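Local coordinates for putative uronate isomerase (Thermotoga maritima, PDB 4NAR), which probably acts as a lactate racemase or on a related hydroxy acid, though this activity is inferred rather than demonstrated, at residues A[292-297]-A[417-422]; A[296-301]-A[371-376]; A[264-269]-A[406-411]. All blocks are in the same frame, centred on the assembly; numbering follows the deposited sequence.

The three interactions lie side by side on one flank of the chain, their centres 11 to 12 Å apart, around one end of a five-stranded parallel sheet. Along the chain the order is 264-269, 292-297 running into 296-301, 371-376, 406-411 and 417-422. Interactions 1 and 2 share Gly296 and Val297, so a single connection between strands 268-274 and 302-308 feeds both. Interaction 3 joins the starts of strands 268-274 and 409-412. Backbone atoms tie them together: Val297 O and Ala299 N pair with Leu268, and Asp421 O with the N of Ile264. Segments far apart in sequence, the C-terminal strand 419-422 included, are thus knitted into one compact region.

Interaction 1: A[292-297]-A[417-422]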
loop_
_atom_site.group_PDB
_atom_site.type_symbol
_atom_site.label_atom_id
_atom_site.label_comp_id
_atom_site.label_asym_id
_atom_site.label_seq_id
_atom_site.Cartn_x
_atom_site.Cartn_y
_atom_site.Cartn_z
ATOM N N LEU A 292 -14.171 -4.701 0.717
ATOM C CA LEU A 292 -15.575 -5.084 0.681
ATOM C C LEU A 292 -16.481 -4.019 0.044
ATOM O O LEU A 292 -17.704 -4.077 0.190
ATOM C CB LEU A 292 -16.049 -5.424 2.099
ATOM C CG LEU A 292 -15.309 -6.615 2.749
ATOM C CD1 LEU A 292 -15.660 -6.792 4.234
ATOM C CD2 LEU A 292 -15.549 -7.924 1.957
ATOM N N GLN A 293 -15.895 -3.064 -0.676
ATOM C CA GLN A 293 -16.669 -1.903 -1.154
ATOM C C GLN A 293 -17.094 -1.887 -2.626
ATOM O O GLN A 293 -17.707 -0.912 -3.074
ATOM C CB GLN A 293 -15.939 -0.596 -0.831
ATOM C CG GLN A 293 -15.942 -0.239 0.646
ATOM C CD GLN A 293 -15.319 1.124 0.911
ATOM O OE1 GLN A 293 -15.483 2.075 0.119
ATOM N NE2 GLN A 293 -14.579 1.222 2.023
ATOM N N ARG A 294 -16.769 -2.931 -3.388
ATOM C CA ARG A 294 -17.406 -3.083 -4.693
ATOM C C ARG A 294 -18.927 -3.063 -4.544
ATOM O O ARG A 294 -19.472 -3.516 -3.518
ATOM C CB ARG A 294 -16.917 -4.330 -5.421
ATOM C CG ARG A 294 -15.602 -4.043 -6.123
ATOM C CD ARG A 294 -15.266 -5.031 -7.203
ATOM N NE ARG A 294 -14.143 -4.514 -7.975
ATOM C CZ ARG A 294 -13.357 -5.249 -8.757
ATOM N NH1 ARG A 294 -13.577 -6.555 -8.889
ATOM N NH2 ARG A 294 -12.342 -4.672 -9.400
ATOM N N PRO A 295 -19.620 -2.489 -5.543
ATOM C CA PRO A 295 -21.068 -2.321 -5.383
ATOM C C PRO A 295 -21.761 -3.677 -5.275
ATOM O O PRO A 295 -21.418 -4.606 -6.031
ATOM C CB PRO A 295 -21.490 -1.589 -6.665
ATOM C CG PRO A 295 -20.381 -1.798 -7.640
ATOM C CD PRO A 295 -19.126 -1.945 -6.823
ATOM N N GLY A 296 -22.694 -3.787 -4.326
ATOM C CA GLY A 296 -23.438 -5.018 -4.126
ATOM C C GLY A 296 -22.803 -6.007 -3.153
ATOM O O GLY A 296 -23.456 -6.991 -2.761
ATOM N N VAL A 297 -21.543 -5.777 -2.763
ATOM C CA VAL A 297 -20.878 -6.728 -1.863
ATOM C C VAL A 297 -21.455 -6.679 -0.442
ATOM O O VAL A 297 -21.735 -7.716 0.171
ATOM C CB VAL A 297 -19.332 -6.599 -1.880
ATOM C CG1 VAL A 297 -18.713 -7.445 -0.796
ATOM C CG2 VAL A 297 -18.793 -7.058 -3.217
ATOM N N LYS A 417 -7.050 -8.831 2.701
ATOM C CA LYS A 417 -6.150 -9.263 1.634
ATOM C C LYS A 417 -6.865 -9.348 0.283
ATOM O O LYS A 417 -6.506 -8.644 -0.659
ATOM C CB LYS A 417 -5.482 -10.601 1.986
ATOM C CG LYS A 417 -4.573 -10.563 3.240
ATOM C CD LYS A 417 -3.459 -9.532 3.084
ATOM C CE LYS A 417 -2.781 -9.231 4.421
ATOM N NZ LYS A 417 -1.969 -10.345 4.981
ATOM N N TYR A 418 -7.888 -10.198 0.205
ATOM C CA TYR A 418 -8.621 -10.444 -1.044
ATOM C C TYR A 418 -9.702 -9.416 -1.361
ATOM O O TYR A 418 -10.376 -8.929 -0.451
ATOM C CB TYR A 418 -9.241 -11.844 -1.015
ATOM C CG TYR A 418 -8.180 -12.895 -1.110
ATOM C CD1 TYR A 418 -7.443 -13.253 0.007
ATOM C CD2 TYR A 418 -7.859 -13.489 -2.331
ATOM C CE1 TYR A 418 -6.434 -14.198 -0.071
ATOM C CE2 TYR A 418 -6.847 -14.443 -2.423
ATOM C CZ TYR A 418 -6.138 -14.792 -1.283
ATOM O OH TYR A 418 -5.125 -15.726 -1.347
ATOM N N LEU A 419 -9.855 -9.105 -2.652
ATOM C CA LEU A 419 -10.933 -8.243 -3.149
ATOM C C LEU A 419 -12.187 -9.101 -3.321
ATOM O O LEU A 419 -12.138 -10.171 -3.943
ATOM C CB LEU A 419 -10.564 -7.674 -4.515
ATOM C CG LEU A 419 -10.923 -6.246 -4.921
ATOM C CD1 LEU A 419 -11.109 -6.185 -6.446
ATOM C CD2 LEU A 419 -12.132 -5.695 -4.182
ATOM N N TYR A 420 -13.308 -8.645 -2.774
ATOM C CA TYR A 420 -14.564 -9.365 -2.941
ATOM C C TYR A 420 -15.412 -8.794 -4.078
ATOM O O TYR A 420 -15.447 -7.574 -4.289
ATOM C CB TYR A 420 -15.331 -9.408 -1.617
ATOM C CG TYR A 420 -14.804 -10.506 -0.733
ATOM C CD1 TYR A 420 -13.631 -10.336 0.003
ATOM C CD2 TYR A 420 -15.445 -11.732 -0.672
ATOM C CE1 TYR A 420 -13.130 -11.355 0.795
ATOM C CE2 TYR A 420 -14.957 -12.752 0.119
ATOM C CZ TYR A 420 -13.800 -12.568 0.845
ATOM O OH TYR A 420 -13.322 -13.600 1.621
ATOM N N ASP A 421 -16.057 -9.679 -4.837
ATOM C CA ASP A 421 -16.978 -9.246 -5.883
ATOM C C ASP A 421 -18.221 -10.149 -5.924
ATOM O O ASP A 421 -18.196 -11.276 -5.416
ATOM C CB ASP A 421 -16.282 -9.190 -7.245
ATOM C CG ASP A 421 -16.834 -8.072 -8.141
ATOM O OD1 ASP A 421 -17.955 -7.566 -7.846
ATOM O OD2 ASP A 421 -16.153 -7.695 -9.135
ATOM N N LEU A 422 -19.309 -9.629 -6.493
ATOM C CA LEU A 422 -20.543 -10.401 -6.688
ATOM C C LEU A 422 -20.441 -11.273 -7.939
ATOM O O LEU A 422 -20.109 -10.775 -9.026
ATOM C CB LEU A 422 -21.757 -9.473 -6.821
ATOM C CG LEU A 422 -22.524 -9.072 -5.558
ATOM C CD1 LEU A 422 -23.735 -8.210 -5.932
ATOM C CD2 LEU A 422 -22.965 -10.307 -4.783
HETATM O O HOH W 1 -15.311 -5.436 -2.668
HETATM O O HOH W 2 -19.651 -5.798 -7.604
#
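Asp421 OD1 and Pro295 O are bridged by water 2, which donates to both; OD1 also takes Leu422 N at 2.8 Å, arriving on the anti side and 26° out of the carboxylate plane. Asp421 belongs to the C-terminal strand 419-422, paired in parallel with strand 261-264; facing it is the loop that leads from helix 287-290 to strand 298-299, within a beta-alpha-beta connection. The other carboxylate oxygen serves the salt bridge. Arg294 NH1 lies 2.8 Å from Asp421 OD2, but the N-H...O angle of 129° makes the hydrogen bond weak; the guanidinium and carboxylate planes are turned 54° apart. The arginine chain, extended from CG to NE, reaches out to Leu419, whose CD1 sits over the centre of one guanidinium face, 3.4 Å from Arg294 CZ. Arg294 NH2 finds its partner in Ile192 O, so the group is held from several directions. Water 1 spans the backbones, accepting from Arg294 N and donating to Tyr420 O. Farther along, the Val297 and Tyr420 side chains cross at about a right angle, CG1 lying 4.0 Å from Tyr420 CB, and Leu292, alongside the tyrosine and pointing the same way, brings CD2 to within 3.6 Å of Tyr420 CD1.

Interaction 2: A[296-301]-A[371-376]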
loop_
_atom_site.group_PDB
_atom_site.type_symbol
_atom_site.label_atom_id
_atom_site.label_comp_id
_atom_site.label_asym_id
_atom_site.label_seq_id
_atom_site.Cartn_x
_atom_site.Cartn_y
_atom_site.Cartn_z
ATOM N N GLY A 296 -22.694 -3.787 -4.326
ATOM C CA GLY A 296 -23.438 -5.018 -4.126
ATOM C C GLY A 296 -22.803 -6.007 -3.153
ATOM O O GLY A 296 -23.456 -6.991 -2.761
ATOM N N VAL A 297 -21.543 -5.777 -2.763
ATOM C CA VAL A 297 -20.878 -6.728 -1.863
ATOM C C VAL A 297 -21.455 -6.679 -0.442
ATOM O O VAL A 297 -21.735 -7.716 0.171
ATOM C CB VAL A 297 -19.332 -6.599 -1.880
ATOM C CG1 VAL A 297 -18.713 -7.445 -0.796
ATOM C CG2 VAL A 297 -18.793 -7.058 -3.217
HETATM N N MSE A 298 -21.671 -5.477 0.065
HETATM C CA MSE A 298 -22.295 -5.319 1.373
HETATM C C MSE A 298 -23.780 -4.987 1.206
HETATM O O MSE A 298 -24.151 -4.191 0.337
HETATM C CB MSE A 298 -21.597 -4.210 2.166
HETATM C CG MSE A 298 -20.147 -4.483 2.440
HETATM SE SE MSE A 298 -19.996 -5.951 3.704
HETATM C CE MSE A 298 -19.067 -7.145 2.561
ATOM N N ALA A 299 -24.629 -5.606 2.021
ATOM C CA ALA A 299 -26.039 -5.218 2.061
ATOM C C ALA A 299 -26.139 -3.815 2.674
ATOM O O ALA A 299 -25.348 -3.469 3.572
ATOM C CB ALA A 299 -26.843 -6.217 2.887
ATOM N N LYS A 300 -27.079 -3.002 2.186
ATOM C CA LYS A 300 -27.379 -1.721 2.838
ATOM C C LYS A 300 -27.655 -1.995 4.332
ATOM O O LYS A 300 -28.435 -2.891 4.675
ATOM C CB LYS A 300 -28.552 -1.012 2.133
ATOM C CG LYS A 300 -29.344 0.001 2.985
ATOM C CD LYS A 300 -28.619 1.350 3.212
ATOM C CE LYS A 300 -29.258 2.491 2.403
ATOM N NZ LYS A 300 -28.931 2.427 0.940
ATOM N N GLY A 301 -26.969 -1.268 5.213
ATOM C CA GLY A 301 -27.040 -1.530 6.642
ATOM C C GLY A 301 -26.125 -2.669 7.078
ATOM O O GLY A 301 -26.132 -3.078 8.247
ATOM N N PHE A 371 -25.357 6.385 5.918
ATOM C CA PHE A 371 -24.279 5.578 5.342
ATOM C C PHE A 371 -24.790 4.272 4.761
ATOM O O PHE A 371 -25.714 3.664 5.309
ATOM C CB PHE A 371 -23.201 5.281 6.396
ATOM C CG PHE A 371 -22.465 6.505 6.869
ATOM C CD1 PHE A 371 -22.808 7.130 8.067
ATOM C CD2 PHE A 371 -21.436 7.053 6.105
ATOM C CE1 PHE A 371 -22.125 8.279 8.502
ATOM C CE2 PHE A 371 -20.750 8.209 6.529
ATOM C CZ PHE A 371 -21.094 8.818 7.728
ATOM N N GLU A 372 -24.170 3.826 3.674
ATOM C CA GLU A 372 -24.545 2.559 3.065
ATOM C C GLU A 372 -24.284 1.353 3.980
ATOM O O GLU A 372 -25.052 0.388 3.970
ATOM C CB GLU A 372 -23.850 2.382 1.717
ATOM C CG GLU A 372 -24.650 2.950 0.539
ATOM C CD GLU A 372 -25.785 2.026 0.110
ATOM O OE1 GLU A 372 -25.626 0.786 0.229
ATOM O OE2 GLU A 372 -26.832 2.536 -0.351
ATOM N N PHE A 373 -23.205 1.405 4.762
ATOM C CA PHE A 373 -22.907 0.327 5.706
ATOM C C PHE A 373 -22.265 0.854 6.988
ATOM O O PHE A 373 -21.864 2.015 7.052
ATOM C CB PHE A 373 -22.047 -0.776 5.052
ATOM C CG PHE A 373 -20.794 -0.268 4.377
ATOM C CD1 PHE A 373 -20.752 -0.119 2.989
ATOM C CD2 PHE A 373 -19.664 0.066 5.124
ATOM C CE1 PHE A 373 -19.609 0.350 2.354
ATOM C CE2 PHE A 373 -18.504 0.545 4.495
ATOM C CZ PHE A 373 -18.480 0.682 3.104
ATOM N N ASP A 374 -22.173 0.006 8.007
ATOM C CA ASP A 374 -21.520 0.384 9.266
ATOM C C ASP A 374 -20.096 -0.201 9.330
ATOM O O ASP A 374 -19.845 -1.290 8.825
ATOM C CB ASP A 374 -22.340 -0.102 10.463
ATOM C CG ASP A 374 -21.986 0.625 11.770
ATOM O OD1 ASP A 374 -22.681 0.392 12.791
ATOM O OD2 ASP A 374 -21.022 1.429 11.785
ATOM N N VAL A 375 -19.171 0.540 9.927
ATOM C CA VAL A 375 -17.797 0.064 10.122
ATOM C C VAL A 375 -17.498 -0.006 11.609
ATOM O O VAL A 375 -17.569 1.009 12.322
ATOM C CB VAL A 375 -16.747 1.016 9.492
ATOM C CG1 VAL A 375 -15.329 0.497 9.776
ATOM C CG2 VAL A 375 -17.006 1.193 7.999
ATOM N N ILE A 376 -17.159 -1.195 12.086
ATOM C CA ILE A 376 -16.980 -1.386 13.518
ATOM C C ILE A 376 -15.546 -1.780 13.836
ATOM O O ILE A 376 -14.960 -2.637 13.171
ATOM C CB ILE A 376 -17.977 -2.432 14.050
ATOM C CG1 ILE A 376 -19.407 -1.905 13.867
ATOM C CG2 ILE A 376 -17.707 -2.775 15.525
ATOM C CD1 ILE A 376 -20.374 -2.940 13.283
#
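Lys300 and Glu372 cross at about a right angle, and their charged ends meet as a salt bridge, Lys300 NZ to Glu372 OE2. The modelled 2.5 Å is very short, so the exact length is doubtful though the pairing is clear. With CG anti to the backbone N (chi1 156°), the lysine leaves the main chain and then bends at each later torsion, curling NZ back to the carboxylate; the glutamate bends too, at chi2. Next to this bridge the backbones join: Gly301 N donates to Glu372 O at 2.8 Å, nearly straight at 161°, while Lys300 CA makes a CA-H...O contact of 3.3 Å with the same Glu372 O. At Gly301 a side chain would jam against the carbonyl O of Lys300. Without the Glu372 carboxylate, as with an alanine here, the Lys300 ammonium would probably lose its mate and its long chain be free to swing. On the buried side, the CB of Met298, a selenomethionine, approaches the Phe373 ring obliquely, 4.3 Å from Phe373 CD1. Both residues also touch Ile304, and Met298 reaches Leu268 as well. The contact therefore sits where strands 302-308 and 373-379 begin as parallel neighbours, with helix 347-357 close by, whose Arg357 NH1 hydrogen-bonds Phe373 O.

Interaction 3: A[264-269]-A[406-411]; sequences IDRPLR and DEDSLW
Arg266 and Asp408 make the charged part of this surface contact. NH1 of the arginine donates to Asp408 OD1 at 2.6 Å, meeting the oxygen on its syn side with a bent angle of 132°. Their side chains cross at about a right angle and the two planes stand 42° apart; this single NH1-OD1 bond joins the two groups. CG of Arg266 lies anti to the backbone N (chi1 -154°), and a kink at chi3 turns the guanidinium toward the carboxylate; Arg266 CD packs 3.3 Å from Asp408 OD1. Two further acids lend only their charge: Asp265 through a long pairing with Arg266 NH2, and Glu407, whose OE2 stays 4.1 Å from Arg266 NH1.

Between the main chains, Arg269 N donates to Asp408 O at 2.9 Å, in the carbonyl plane. Asp408 is thus held by both its side chain and its backbone. It occupies a type I turn from Asp406 to Ser409, closed by Ser409 N bonding to Asp406 O; outside the two segments, Arg270 NE hydrogen-bonds Ser409 OG.

The apolar part is a leucine pair, crossing at a slant: Leu268 CD1 lies 3.9 Å from Leu410 CB, with Leu410 also touching Tyr420.

Strand 409-412 is the outermost strand of the five-stranded parallel sheet on this side, and strand 268-274 lies next to it. The arrangement is that of a parallel alpha/beta sheet where a beta turn leads into an edge strand, with the turn's own Asp408 O taking a hydrogen bond from Arg269 N, where strand 268-274 begins.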
loop_
_atom_site.group_PDB
_atom_site.type_symbol
_atom_site.label_atom_id
_atom_site.label_comp_id
_atom_site.label_asym_id
_atom_site.label_seq_id
_atom_site.Cartn_x
_atom_site.Cartn_y
_atom_site.Cartn_z
ATOM N N ILE A 264 -18.773 -13.868 -4.390
ATOM C CA ILE A 264 -19.919 -14.319 -3.610
ATOM C C ILE A 264 -21.179 -14.016 -4.404
ATOM O O ILE A 264 -21.147 -13.226 -5.344
ATOM C CB ILE A 264 -19.992 -13.631 -2.236
ATOM C CG1 ILE A 264 -20.263 -12.134 -2.406
ATOM C CG2 ILE A 264 -18.721 -13.898 -1.449
ATOM C CD1 ILE A 264 -20.442 -11.378 -1.101
ATOM N N ASP A 265 -22.290 -14.635 -4.032
ATOM C CA ASP A 265 -23.512 -14.499 -4.828
ATOM C C ASP A 265 -24.607 -13.663 -4.150
ATOM O O ASP A 265 -25.519 -13.157 -4.820
ATOM C CB ASP A 265 -24.038 -15.880 -5.226
ATOM C CG ASP A 265 -23.555 -16.969 -4.292
ATOM O OD1 ASP A 265 -24.022 -17.005 -3.129
ATOM O OD2 ASP A 265 -22.701 -17.778 -4.721
ATOM N N ARG A 266 -24.504 -13.509 -2.833
ATOM C CA ARG A 266 -25.452 -12.693 -2.087
ATOM C C ARG A 266 -24.696 -11.590 -1.375
ATOM O O ARG A 266 -23.599 -11.826 -0.866
ATOM C CB ARG A 266 -26.158 -13.554 -1.044
ATOM C CG ARG A 266 -27.541 -13.066 -0.622
ATOM C CD ARG A 266 -28.369 -14.243 -0.101
ATOM N NE ARG A 266 -27.878 -15.502 -0.665
ATOM C CZ ARG A 266 -27.329 -16.481 0.050
ATOM N NH1 ARG A 266 -27.223 -16.365 1.371
ATOM N NH2 ARG A 266 -26.896 -17.582 -0.555
ATOM N N PRO A 267 -25.277 -10.379 -1.336
ATOM C CA PRO A 267 -24.716 -9.296 -0.514
ATOM C C PRO A 267 -24.570 -9.733 0.949
ATOM O O PRO A 267 -25.405 -10.502 1.448
ATOM C CB PRO A 267 -25.774 -8.194 -0.631
ATOM C CG PRO A 267 -26.405 -8.437 -1.998
ATOM C CD PRO A 267 -26.441 -9.940 -2.131
ATOM N N LEU A 268 -23.528 -9.257 1.628
ATOM C CA LEU A 268 -23.295 -9.658 3.016
ATOM C C LEU A 268 -23.979 -8.725 4.008
ATOM O O LEU A 268 -23.979 -7.507 3.819
ATOM C CB LEU A 268 -21.797 -9.702 3.324
ATOM C CG LEU A 268 -20.938 -10.694 2.538
ATOM C CD1 LEU A 268 -19.479 -10.581 2.987
ATOM C CD2 LEU A 268 -21.471 -12.119 2.705
ATOM N N ARG A 269 -24.548 -9.288 5.071
ATOM C CA ARG A 269 -25.104 -8.468 6.142
ATOM C C ARG A 269 -24.050 -8.269 7.239
ATOM O O ARG A 269 -24.045 -7.260 7.949
ATOM C CB ARG A 269 -26.407 -9.072 6.685
ATOM C CG ARG A 269 -26.464 -9.175 8.210
ATOM C CD ARG A 269 -27.854 -8.875 8.779
ATOM N NE ARG A 269 -28.317 -7.516 8.469
ATOM C CZ ARG A 269 -27.883 -6.398 9.064
ATOM N NH1 ARG A 269 -26.943 -6.444 10.010
ATOM N NH2 ARG A 269 -28.390 -5.224 8.700
ATOM N N ASP A 406 -23.741 -18.101 9.653
ATOM C CA ASP A 406 -25.074 -17.980 9.068
ATOM C C ASP A 406 -24.982 -17.610 7.584
ATOM O O ASP A 406 -23.924 -17.182 7.101
ATOM C CB ASP A 406 -25.869 -16.934 9.841
ATOM C CG ASP A 406 -24.986 -16.119 10.777
ATOM O OD1 ASP A 406 -24.605 -14.987 10.399
ATOM O OD2 ASP A 406 -24.655 -16.614 11.883
ATOM N N GLU A 407 -26.082 -17.785 6.858
ATOM C CA GLU A 407 -26.045 -17.644 5.401
ATOM C C GLU A 407 -25.449 -16.324 4.882
ATOM O O GLU A 407 -24.727 -16.338 3.879
ATOM C CB GLU A 407 -27.427 -17.891 4.793
ATOM C CG GLU A 407 -28.450 -16.824 5.117
ATOM C CD GLU A 407 -29.856 -17.231 4.726
ATOM O OE1 GLU A 407 -30.332 -18.276 5.226
ATOM O OE2 GLU A 407 -30.482 -16.508 3.918
ATOM N N ASP A 408 -25.729 -15.201 5.551
ATOM C CA ASP A 408 -25.254 -13.907 5.054
ATOM C C ASP A 408 -24.194 -13.218 5.941
ATOM O O ASP A 408 -24.089 -11.984 5.984
ATOM C CB ASP A 408 -26.433 -12.979 4.753
ATOM C CG ASP A 408 -27.239 -13.442 3.543
ATOM O OD1 ASP A 408 -26.730 -14.299 2.787
ATOM O OD2 ASP A 408 -28.373 -12.950 3.337
ATOM N N SER A 409 -23.402 -14.027 6.638
ATOM C CA SER A 409 -22.242 -13.524 7.355
ATOM C C SER A 409 -20.977 -14.182 6.816
ATOM O O SER A 409 -21.037 -15.237 6.182
ATOM C CB SER A 409 -22.372 -13.769 8.857
ATOM O OG SER A 409 -23.565 -13.182 9.348
ATOM N N LEU A 410 -19.831 -13.557 7.062
ATOM C CA LEU A 410 -18.568 -14.085 6.567
ATOM C C LEU A 410 -17.415 -13.800 7.525
ATOM O O LEU A 410 -17.215 -12.661 7.966
ATOM C CB LEU A 410 -18.246 -13.511 5.183
ATOM C CG LEU A 410 -18.232 -14.491 3.999
ATOM C CD1 LEU A 410 -17.256 -14.015 2.930
ATOM C CD2 LEU A 410 -17.927 -15.941 4.422
ATOM N N TRP A 411 -16.659 -14.848 7.827
ATOM C CA TRP A 411 -15.460 -14.766 8.644
ATOM C C TRP A 411 -14.285 -14.832 7.670
ATOM O O TRP A 411 -13.968 -15.895 7.130
ATOM C CB TRP A 411 -15.441 -15.942 9.623
ATOM C CG TRP A 411 -14.384 -15.923 10.681
ATOM C CD1 TRP A 411 -13.196 -16.600 10.664
ATOM C CD2 TRP A 411 -14.438 -15.240 11.946
ATOM N NE1 TRP A 411 -12.502 -16.370 11.832
ATOM C CE2 TRP A 411 -13.241 -15.534 12.633
ATOM C CE3 TRP A 411 -15.375 -14.396 12.557
ATOM C CZ2 TRP A 411 -12.959 -15.019 13.898
ATOM C CZ3 TRP A 411 -15.097 -13.887 13.809
ATOM C CH2 TRP A 411 -13.897 -14.195 14.467
#